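Local atomic coordinates of undecaprenyl-diphosphooligosaccharide--protein glycotransferase (PDB entry 3AAG), a protein that transfers a preassembled heptasaccharide from a lipid-linked donor to asparagine side chains of nascent polypeptides, as the bacterial oligosaccharyltransferase PglB. Residues A[36-41]-A[141-146]. Residues are numbered along the deposited sequence; the frame is centred on the assembly and turned at random.
Sequences WDYGYP and YMPARM
The ring of Tyr-38, from the WWDYG motif, has Pro-143 over one face and Asp-37 CB over the opposite one; Met-146, of the MI motif, brings its SE to the edge, near the ring plane, 4.2 Å from Tyr-38 CE2. The proline contact is CH-pi: Pro-143 CG sits 4.0 Å from the centroid of the Tyr-38 ring, 29° off its normal, and is shifted toward CE2. Pro-143 works in two directions, since its CD also lies over a face of the Tyr-141 ring. That second tyrosine turns its CE2 edge to Tyr-38 CB at 4.4 Å, while its hydroxyl is taken by Glu-15 OE1. The guanidinium of Arg-145 comes in obliquely by the CE1 flank of Tyr-38, on the same side of the ring plane as Pro-143, with Tyr-38 CE1 over its own face and the two planes 59° apart. A bend at chi3 (-87°) turns the arginine back along Tyr-38, and the two side chains run past each other in opposite directions.

Both motifs belong to the periplasmic C-terminal globular domain, where, as in related oligosaccharyltransferases, they probably define the pocket for the +2 Ser/Thr of the acceptor sequon. Tyr-38 thus joins the 3-10 turn at 36-38 to the loop after strand 138-140 by packing alone, without hydrogen bonds between the segments: even Tyr-38 OH simply lies against Met-146 CA (3.3 Å) and CB (3.4 Å).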
ATOM      1  N   TRP A  36       5.318  -3.903  -9.093  1.00  2.00           N
ATOM      2  CA  TRP A  36       5.974  -4.186 -10.371  1.00  2.00           C
ATOM      3  C   TRP A  36       4.996  -4.446 -11.515  1.00  2.08           C
ATOM      4  O   TRP A  36       5.334  -4.254 -12.681  1.00  2.14           O
ATOM      5  CB  TRP A  36       6.966  -5.344 -10.241  1.00  2.00           C
ATOM      6  CG  TRP A  36       6.321  -6.687 -10.058  1.00  2.00           C
ATOM      7  CD1 TRP A  36       6.113  -7.341  -8.880  1.00  2.00           C
ATOM      8  CD2 TRP A  36       5.807  -7.541 -11.087  1.00  2.00           C
ATOM      9  NE1 TRP A  36       5.499  -8.546  -9.108  1.00  2.00           N
ATOM     10  CE2 TRP A  36       5.301  -8.695 -10.456  1.00  2.00           C
ATOM     11  CE3 TRP A  36       5.725  -7.444 -12.479  1.00  2.00           C
ATOM     12  CZ2 TRP A  36       4.720  -9.743 -11.168  1.00  2.00           C
ATOM     13  CZ3 TRP A  36       5.148  -8.487 -13.186  1.00  2.00           C
ATOM     14  CH2 TRP A  36       4.653  -9.620 -12.529  1.00  2.00           C
ATOM     15  N   ASP A  37       3.786  -4.882 -11.177  1.00  2.29           N
ATOM     16  CA  ASP A  37       2.747  -5.108 -12.179  1.00  2.58           C
ATOM     17  C   ASP A  37       2.446  -3.844 -12.977  1.00  2.38           C
ATOM     18  O   ASP A  37       1.876  -3.909 -14.063  1.00  2.42           O
ATOM     19  CB  ASP A  37       1.464  -5.618 -11.520  1.00  2.93           C
ATOM     20  CG  ASP A  37       1.540  -7.089 -11.154  1.00  4.20           C
ATOM     21  OD1 ASP A  37       0.478  -7.749 -11.115  1.00  5.00           O
ATOM     22  OD2 ASP A  37       2.662  -7.584 -10.905  1.00  5.84           O
ATOM     23  N   TYR A  38       2.828  -2.694 -12.435  1.00  2.18           N
ATOM     24  CA  TYR A  38       2.554  -1.424 -13.093  1.00  2.07           C
ATOM     25  C   TYR A  38       3.850  -0.764 -13.544  1.00  2.00           C
ATOM     26  O   TYR A  38       3.841   0.333 -14.102  1.00  2.00           O
ATOM     27  CB  TYR A  38       1.773  -0.499 -12.158  1.00  2.07           C
ATOM     28  CG  TYR A  38       0.762  -1.228 -11.301  1.00  2.55           C
ATOM     29  CD1 TYR A  38      -0.229  -2.014 -11.878  1.00  2.73           C
ATOM     30  CD2 TYR A  38       0.798  -1.133  -9.917  1.00  2.76           C
ATOM     31  CE1 TYR A  38      -1.155  -2.682 -11.099  1.00  2.88           C
ATOM     32  CE2 TYR A  38      -0.125  -1.798  -9.130  1.00  2.82           C
ATOM     33  CZ  TYR A  38      -1.097  -2.572  -9.725  1.00  3.13           C
ATOM     34  OH  TYR A  38      -2.015  -3.236  -8.940  1.00  3.66           O
ATOM     35  N   GLY A  39       4.964  -1.444 -13.300  1.00  2.00           N
ATOM     36  CA  GLY A  39       6.271  -0.930 -13.685  1.00  2.00           C
ATOM     37  C   GLY A  39       6.313  -0.455 -15.126  1.00  2.00           C
ATOM     38  O   GLY A  39       6.723   0.669 -15.407  1.00  2.00           O
ATOM     39  N   TYR A  40       5.887  -1.313 -16.046  1.00  2.00           N
ATOM     40  CA  TYR A  40       5.968  -0.989 -17.463  1.00  2.00           C
ATOM     41  C   TYR A  40       5.004   0.121 -17.873  1.00  2.00           C
ATOM     42  O   TYR A  40       5.417   1.110 -18.478  1.00  2.00           O
ATOM     43  CB  TYR A  40       5.785  -2.236 -18.327  1.00  2.00           C
ATOM     44  CG  TYR A  40       7.024  -3.097 -18.381  1.00  2.00           C
ATOM     45  CD1 TYR A  40       6.980  -4.441 -18.033  1.00  2.00           C
ATOM     46  CD2 TYR A  40       8.247  -2.559 -18.761  1.00  2.00           C
ATOM     47  CE1 TYR A  40       8.118  -5.229 -18.075  1.00  2.00           C
ATOM     48  CE2 TYR A  40       9.386  -3.336 -18.805  1.00  2.00           C
ATOM     49  CZ  TYR A  40       9.316  -4.669 -18.462  1.00  2.00           C
ATOM     50  OH  TYR A  40      10.452  -5.442 -18.507  1.00  2.00           O
ATOM     51  N   PRO A  41       3.714  -0.031 -17.539  1.00  2.00           N
ATOM     52  CA  PRO A  41       2.764   1.031 -17.844  1.00  2.00           C
ATOM     53  C   PRO A  41       3.290   2.396 -17.410  1.00  2.00           C
ATOM     54  O   PRO A  41       3.249   3.351 -18.187  1.00  2.00           O
ATOM     55  CB  PRO A  41       1.537   0.643 -17.022  1.00  2.00           C
ATOM     56  CG  PRO A  41       1.606  -0.837 -16.943  1.00  2.00           C
ATOM     57  CD  PRO A  41       3.069  -1.184 -16.888  1.00  2.00           C
ATOM     58  N   TYR A 141       2.439   5.776  -6.561  1.00  9.69           N
ATOM     59  CA  TYR A 141       1.273   5.437  -7.367  1.00  9.64           C
ATOM     60  C   TYR A 141       0.502   4.299  -6.708  1.00  9.69           C
ATOM     61  O   TYR A 141       1.039   3.214  -6.503  1.00  9.61           O
ATOM     62  CB  TYR A 141       1.708   5.037  -8.776  1.00  9.53           C
ATOM     63  CG  TYR A 141       0.571   4.673  -9.701  1.00  9.23           C
ATOM     64  CD1 TYR A 141      -0.416   5.595 -10.018  1.00  9.23           C
ATOM     65  CD2 TYR A 141       0.490   3.406 -10.264  1.00  8.88           C
ATOM     66  CE1 TYR A 141      -1.454   5.266 -10.870  1.00  8.81           C
ATOM     67  CE2 TYR A 141      -0.544   3.069 -11.115  1.00  8.69           C
ATOM     68  CZ  TYR A 141      -1.511   4.001 -11.414  1.00  8.60           C
ATOM     69  OH  TYR A 141      -2.542   3.666 -12.260  1.00  8.79           O
HETATM   70  N   MSE A 142      -0.755   4.557  -6.370  1.00  9.95           N
HETATM   71  CA  MSE A 142      -1.586   3.572  -5.691  1.00 10.29           C
HETATM   72  C   MSE A 142      -2.947   3.453  -6.365  1.00 10.02           C
HETATM   73  O   MSE A 142      -3.855   4.234  -6.084  1.00 10.03           O
HETATM   74  CB  MSE A 142      -1.776   3.955  -4.224  1.00 10.59           C
HETATM   75  CG  MSE A 142      -0.553   4.565  -3.577  1.00 12.28           C
HETATM   76 SE   MSE A 142      -0.794   4.791  -1.658  1.00 17.34          SE
HETATM   77  CE  MSE A 142      -1.804   6.458  -1.662  1.00 15.82           C
ATOM     78  N   PRO A 143      -3.090   2.472  -7.263  1.00  9.88           N
ATOM     79  CA  PRO A 143      -4.357   2.227  -7.944  1.00  9.84           C
ATOM     80  C   PRO A 143      -5.323   1.417  -7.085  1.00  9.73           C
ATOM     81  O   PRO A 143      -4.895   0.597  -6.277  1.00  9.75           O
ATOM     82  CB  PRO A 143      -3.936   1.420  -9.171  1.00  9.78           C
ATOM     83  CG  PRO A 143      -2.717   0.689  -8.732  1.00  9.99           C
ATOM     84  CD  PRO A 143      -2.020   1.573  -7.727  1.00  9.86           C
ATOM     85  N   ALA A 144      -6.618   1.648  -7.265  1.00  9.75           N
ATOM     86  CA  ALA A 144      -7.635   0.822  -6.626  1.00  9.73           C
ATOM     87  C   ALA A 144      -7.364  -0.666  -6.850  1.00  9.79           C
ATOM     88  O   ALA A 144      -7.308  -1.446  -5.900  1.00  9.90           O
ATOM     89  CB  ALA A 144      -9.015   1.194  -7.138  1.00  9.62           C
ATOM     90  N   ARG A 145      -7.192  -1.052  -8.109  1.00  9.83           N
ATOM     91  CA  ARG A 145      -7.141  -2.463  -8.476  1.00  9.95           C
ATOM     92  C   ARG A 145      -6.081  -3.242  -7.704  1.00 10.00           C
ATOM     93  O   ARG A 145      -6.084  -4.473  -7.713  1.00 10.04           O
ATOM     94  CB  ARG A 145      -6.918  -2.624  -9.982  1.00  9.93           C
ATOM     95  CG  ARG A 145      -5.641  -1.980 -10.494  1.00 10.43           C
ATOM     96  CD  ARG A 145      -5.648  -1.865 -12.008  1.00 10.61           C
ATOM     97  NE  ARG A 145      -5.130  -3.074 -12.642  1.00 11.27           N
ATOM     98  CZ  ARG A 145      -4.064  -3.106 -13.434  1.00 11.94           C
ATOM     99  NH1 ARG A 145      -3.396  -1.988 -13.697  1.00 11.93           N
ATOM    100  NH2 ARG A 145      -3.664  -4.255 -13.966  1.00 11.81           N
HETATM  101  N   MSE A 146      -5.173  -2.532  -7.040  1.00 10.08           N
HETATM  102  CA  MSE A 146      -4.089  -3.192  -6.312  1.00 10.04           C
HETATM  103  C   MSE A 146      -4.605  -3.943  -5.087  1.00  9.70           C
HETATM  104  O   MSE A 146      -4.022  -4.942  -4.668  1.00  9.65           O
HETATM  105  CB  MSE A 146      -2.997  -2.195  -5.908  1.00 10.23           C
HETATM  106  CG  MSE A 146      -1.765  -2.855  -5.290  1.00 11.11           C
HETATM  107 SE   MSE A 146      -0.295  -1.622  -4.891  1.00 13.81          SE
HETATM  108  CE  MSE A 146      -1.267  -0.306  -3.825  1.00 12.17           C
TER